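Local structure of aminofutalosine deaminase (Helicobacter pylori, 7LKK) at residues I141-N144 with L145-S149; D181-Q185 with K186-A190. The protein catalyses the hydrolytic deamination of aminofutalosine in the menaquinone pathway, and here holds an iron(III) ion and the inhibitor methylthio-coformycin. All blocks are in the same frame, centred on the assembly; numbering follows the deposited sequence.

Contact 1: I141-N144 with L145-S149; sequences IEVN and LLKES
Leu-146, in the short helix 143-147, packs back against Glu-142, four residues earlier in the chain. This helix lies between strands 130-137 and 152-159 in a beta-alpha-beta unit of the TIM-barrel amidohydrolase fold. With chi1 at -81°, Leu-146 holds its CG beside the backbone N, which keeps the branch next to the Glu-142 carbonyl that the same N binds. CB rests 3.4 Å from Val-143 O, CG comes close to Glu-142 O, and the CD1 branch runs on to 3.9 Å from Glu-142 CG. The two side chains therefore lie alongside each other and point the same way; beyond them Leu-146 also packs on Phe-82. Beside this contact, Leu-146 N donates to Glu-142 O (3.1 Å, 163° at the hydrogen) in the carbonyl plane.

Glu-142 then turns aside. Its CG stands between the backbone N and the carbonyl carbon, and a bend at chi2 (-88°) carries the carboxylate away from the helix, where OE2 is hydrogen-bonded to Ser-137 OG. The Glu-142 side chain comes about 6 Å from that of the iron ligand His-81, which places it near the metal site but not in it.

The next rung joins Lys-147 N to Val-143 O at 2.9 Å, and the two side chains pack through Lys-147 CG and Val-143 CG1. The series fades at Glu-148, the first residue to leave helical geometry, whose N reaches Asn-144 O only weakly at 3.3 Å. Past that point Ser-149 N donates to Leu-146 O at 3.0 Å.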
loop_
_atom_site.group_PDB
_atom_site.type_symbol
_atom_site.label_atom_id
_atom_site.label_comp_id
_atom_site.label_asym_id
_atom_site.label_seq_id
_atom_site.Cartn_x
_atom_site.Cartn_y
_atom_site.Cartn_z
ATOM N N ILE A 141 -23.049 -10.287 -16.603
ATOM C CA ILE A 141 -23.842 -10.356 -15.380
ATOM C C ILE A 141 -23.837 -9.023 -14.634
ATOM O O ILE A 141 -24.773 -8.730 -13.880
ATOM C CB ILE A 141 -23.332 -11.516 -14.500
ATOM C CG1 ILE A 141 -23.562 -12.851 -15.210
ATOM C CG2 ILE A 141 -24.025 -11.542 -13.144
ATOM C CD1 ILE A 141 -22.990 -14.041 -14.475
ATOM N N GLU A 142 -22.828 -8.185 -14.855
ATOM C CA GLU A 142 -22.727 -6.900 -14.178
ATOM C C GLU A 142 -23.336 -5.750 -14.970
ATOM O O GLU A 142 -23.426 -4.639 -14.439
ATOM C CB GLU A 142 -21.260 -6.578 -13.877
ATOM C CG GLU A 142 -20.479 -6.104 -15.093
ATOM C CD GLU A 142 -19.870 -7.250 -15.875
ATOM O OE1 GLU A 142 -18.637 -7.430 -15.801
ATOM O OE2 GLU A 142 -20.626 -7.973 -16.560
ATOM N N VAL A 143 -23.749 -5.988 -16.218
ATOM C CA VAL A 143 -24.147 -4.895 -17.104
ATOM C C VAL A 143 -25.385 -4.180 -16.573
ATOM O O VAL A 143 -25.469 -2.947 -16.611
ATOM C CB VAL A 143 -24.369 -5.422 -18.534
ATOM C CG1 VAL A 143 -24.932 -4.326 -19.427
ATOM C CG2 VAL A 143 -23.066 -5.957 -19.106
ATOM N N ASN A 144 -26.371 -4.939 -16.085
ATOM C CA ASN A 144 -27.623 -4.336 -15.629
ATOM C C ASN A 144 -27.380 -3.320 -14.519
ATOM O O ASN A 144 -27.890 -2.195 -14.567
ATOM C CB ASN A 144 -28.589 -5.424 -15.165
ATOM C CG ASN A 144 -29.268 -6.130 -16.322
ATOM O OD1 ASN A 144 -29.238 -5.655 -17.458
ATOM N ND2 ASN A 144 -29.882 -7.275 -16.042
ATOM N N LEU A 145 -26.604 -3.705 -13.504
ATOM C CA LEU A 145 -26.322 -2.788 -12.405
ATOM C C LEU A 145 -25.521 -1.582 -12.883
ATOM O O LEU A 145 -25.752 -0.455 -12.431
ATOM C CB LEU A 145 -25.582 -3.527 -11.291
ATOM C CG LEU A 145 -26.424 -4.556 -10.536
ATOM C CD1 LEU A 145 -25.571 -5.338 -9.550
ATOM C CD2 LEU A 145 -27.581 -3.873 -9.823
ATOM N N LEU A 146 -24.575 -1.802 -13.798
ATOM C CA LEU A 146 -23.809 -0.697 -14.368
ATOM C C LEU A 146 -24.716 0.316 -15.060
ATOM O O LEU A 146 -24.542 1.530 -14.900
ATOM C CB LEU A 146 -22.765 -1.232 -15.350
ATOM C CG LEU A 146 -21.460 -1.773 -14.768
ATOM C CD1 LEU A 146 -20.543 -2.259 -15.881
ATOM C CD2 LEU A 146 -20.767 -0.715 -13.923
ATOM N N LYS A 147 -25.680 -0.165 -15.853
ATOM C CA LYS A 147 -26.536 0.748 -16.608
ATOM C C LYS A 147 -27.345 1.672 -15.703
ATOM O O LYS A 147 -27.456 2.872 -15.983
ATOM C CB LYS A 147 -27.466 -0.049 -17.524
ATOM C CG LYS A 147 -26.782 -0.615 -18.757
ATOM C CD LYS A 147 -27.781 -0.892 -19.872
ATOM C CE LYS A 147 -28.533 0.371 -20.257
ATOM N NZ LYS A 147 -29.242 0.227 -21.558
ATOM N N GLU A 148 -27.917 1.152 -14.616
ATOM C CA GLU A 148 -28.659 2.025 -13.713
ATOM C C GLU A 148 -27.773 2.693 -12.670
ATOM O O GLU A 148 -28.292 3.331 -11.749
ATOM C CB GLU A 148 -29.832 1.297 -13.046
ATOM C CG GLU A 148 -29.693 -0.175 -12.778
ATOM C CD GLU A 148 -30.938 -0.719 -12.095
ATOM O OE1 GLU A 148 -31.159 -0.392 -10.910
ATOM O OE2 GLU A 148 -31.712 -1.443 -12.756
ATOM N N SER A 149 -26.460 2.546 -12.780
ATOM C CA SER A 149 -25.550 3.371 -12.006
ATOM C C SER A 149 -25.225 4.636 -12.785
ATOM O O SER A 149 -25.389 4.687 -14.006
ATOM C CB SER A 149 -24.269 2.597 -11.697
ATOM O OG SER A 149 -23.379 2.626 -12.797
#

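Contact 2: D181-Q185 with K186-A190; sequences DLEDQ and KLKAA
Two torsions aim the acidic groups of Glu-183 and Asp-184 at the backbone of 186-189. In Glu-183, CG stands beside the backbone N and the chain extends beyond it (chi2 -174°), laying the carboxylate alongside Ala-189; in Asp-184, CG is turned between the backbone N and the carbonyl carbon (chi1 55°), bringing OD1 to the amides of Lys-186 and Leu-187. Asp-184 OD1 accepts from Lys-186 N at 2.8 Å, the donor standing above the carboxylate plane, which makes an Asx turn; a bent, weak bond from Leu-187 N reaches the same oxygen. The backbone angles of Gln-185 and Lys-186 are those of a type I turn, closed weakly by Leu-187 N to Asp-184 O. In the reverse direction, Asp-184 N donates to Leu-187 O at 3.2 Å. The loop after helix 166-180 ends in this turn and passes into strand 187-193 of the TIM barrel, which pairs with strand 152-159. Two residues beyond Leu-187, Ala-189 N meets Glu-183 OE2 on its anti side, at 2.7 Å and nearly straight (168°). A water donates to both this oxygen and Ala-189 O, and Lys-180 NZ forms a salt bridge with Glu-183 OE1. The buried Leu-187 packs on Leu-182, CD2 lying 4.0 Å from Leu-182 CB.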
loop_
_atom_site.group_PDB
_atom_site.type_symbol
_atom_site.label_atom_id
_atom_site.label_comp_id
_atom_site.label_asym_id
_atom_site.label_seq_id
_atom_site.Cartn_x
_atom_site.Cartn_y
_atom_site.Cartn_z
ATOM N N ASP A 181 -27.050 -3.910 -28.157
ATOM C CA ASP A 181 -28.414 -3.407 -28.053
ATOM C C ASP A 181 -28.680 -2.679 -26.742
ATOM O O ASP A 181 -29.739 -2.059 -26.602
ATOM C CB ASP A 181 -29.408 -4.558 -28.220
ATOM C CG ASP A 181 -29.442 -5.098 -29.639
ATOM O OD1 ASP A 181 -28.974 -4.391 -30.557
ATOM O OD2 ASP A 181 -29.940 -6.228 -29.836
ATOM N N LEU A 182 -27.748 -2.721 -25.792
ATOM C CA LEU A 182 -27.877 -2.001 -24.534
ATOM C C LEU A 182 -27.089 -0.699 -24.516
ATOM O O LEU A 182 -27.120 0.014 -23.508
ATOM C CB LEU A 182 -27.430 -2.892 -23.369
ATOM C CG LEU A 182 -28.256 -4.162 -23.145
ATOM C CD1 LEU A 182 -27.569 -5.088 -22.150
ATOM C CD2 LEU A 182 -29.665 -3.815 -22.683
ATOM N N GLU A 183 -26.387 -0.375 -25.600
ATOM C CA GLU A 183 -25.597 0.848 -25.645
ATOM C C GLU A 183 -26.487 2.077 -25.504
ATOM O O GLU A 183 -27.600 2.125 -26.034
ATOM C CB GLU A 183 -24.812 0.923 -26.957
ATOM C CG GLU A 183 -23.470 0.212 -26.931
ATOM C CD GLU A 183 -22.671 0.439 -28.201
ATOM O OE1 GLU A 183 -23.287 0.497 -29.286
ATOM O OE2 GLU A 183 -21.430 0.562 -28.117
ATOM N N ASP A 184 -25.984 3.074 -24.787
ATOM C CA ASP A 184 -26.635 4.375 -24.693
ATOM C C ASP A 184 -25.547 5.422 -24.468
ATOM O O ASP A 184 -24.372 5.182 -24.756
ATOM C CB ASP A 184 -27.716 4.366 -23.594
ATOM C CG ASP A 184 -27.187 3.924 -22.234
ATOM O OD1 ASP A 184 -25.979 4.087 -21.957
ATOM O OD2 ASP A 184 -27.994 3.412 -21.428
ATOM N N GLN A 185 -25.940 6.588 -23.953
ATOM C CA GLN A 185 -24.973 7.653 -23.719
ATOM C C GLN A 185 -24.004 7.323 -22.590
ATOM O O GLN A 185 -22.956 7.970 -22.482
ATOM C CB GLN A 185 -25.701 8.962 -23.414
ATOM C CG GLN A 185 -26.364 9.586 -24.626
ATOM C CD GLN A 185 -27.456 10.563 -24.249
ATOM O OE1 GLN A 185 -27.257 11.438 -23.406
ATOM N NE2 GLN A 185 -28.620 10.422 -24.873
ATOM N N LYS A 186 -24.331 6.342 -21.745
ATOM C CA LYS A 186 -23.479 5.945 -20.633
ATOM C C LYS A 186 -22.832 4.579 -20.813
ATOM O O LYS A 186 -21.980 4.208 -19.998
ATOM C CB LYS A 186 -24.274 5.951 -19.319
ATOM C CG LYS A 186 -24.684 7.335 -18.845
ATOM C CD LYS A 186 -24.713 7.406 -17.328
ATOM C CE LYS A 186 -25.879 6.611 -16.763
ATOM N NZ LYS A 186 -27.165 7.347 -16.903
ATOM N N LEU A 187 -23.211 3.820 -21.840
ATOM C CA LEU A 187 -22.696 2.471 -22.041
ATOM C C LEU A 187 -22.150 2.347 -23.454
ATOM O O LEU A 187 -22.894 2.515 -24.427
ATOM C CB LEU A 187 -23.781 1.418 -21.796
ATOM C CG LEU A 187 -23.296 -0.028 -21.927
ATOM C CD1 LEU A 187 -22.057 -0.235 -21.078
ATOM C CD2 LEU A 187 -24.384 -1.019 -21.543
ATOM N N LYS A 188 -20.858 2.053 -23.562
ATOM C CA LYS A 188 -20.208 1.753 -24.828
ATOM C C LYS A 188 -19.813 0.284 -24.845
ATOM O O LYS A 188 -19.212 -0.212 -23.887
ATOM C CB LYS A 188 -18.977 2.639 -25.042
ATOM C CG LYS A 188 -18.137 2.251 -26.251
ATOM C CD LYS A 188 -17.303 3.419 -26.762
ATOM C CE LYS A 188 -16.414 3.988 -25.669
ATOM N NZ LYS A 188 -15.638 5.175 -26.131
ATOM N N ALA A 189 -20.157 -0.410 -25.924
ATOM C CA ALA A 189 -19.817 -1.817 -26.067
ATOM C C ALA A 189 -18.435 -1.963 -26.688
ATOM O O ALA A 189 -18.092 -1.265 -27.646
ATOM C CB ALA A 189 -20.856 -2.545 -26.921
ATOM N N ALA A 190 -17.646 -2.882 -26.136
ATOM C CA ALA A 190 -16.295 -3.142 -26.607
ATOM C C ALA A 190 -16.025 -4.637 -26.500
ATOM O O ALA A 190 -16.862 -5.405 -26.018
ATOM C CB ALA A 190 -15.266 -2.323 -25.820
HETATM O O HOH W 1 -19.268 -0.764 -30.045
#

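Both contacts are local and partly buried, their centres 11 Å apart. Contact 1, a helical ladder of main-chain bonds with leucine packing, has Glu-142, Val-143 and Leu-146 buried beside exposed Asn-144 and Glu-148, and one edge approaches the iron site. Contact 2 lies away from that site at a strand entrance, where carboxylates share the amides with backbone carbonyls; Leu-187 and Ala-189 are buried, while Asp-184, Gln-185 and Lys-186 are exposed. They meet through Lys-147: CG packs 3.7 Å from Leu-187 CD2, while NZ probably hydrogen-bonds to Leu-182 O and makes a long, weak ion pair with Asp-184 OD2. Val-143 also packs on Leu-182 and Leu-187, joining helix 143-147 to strand 187-193.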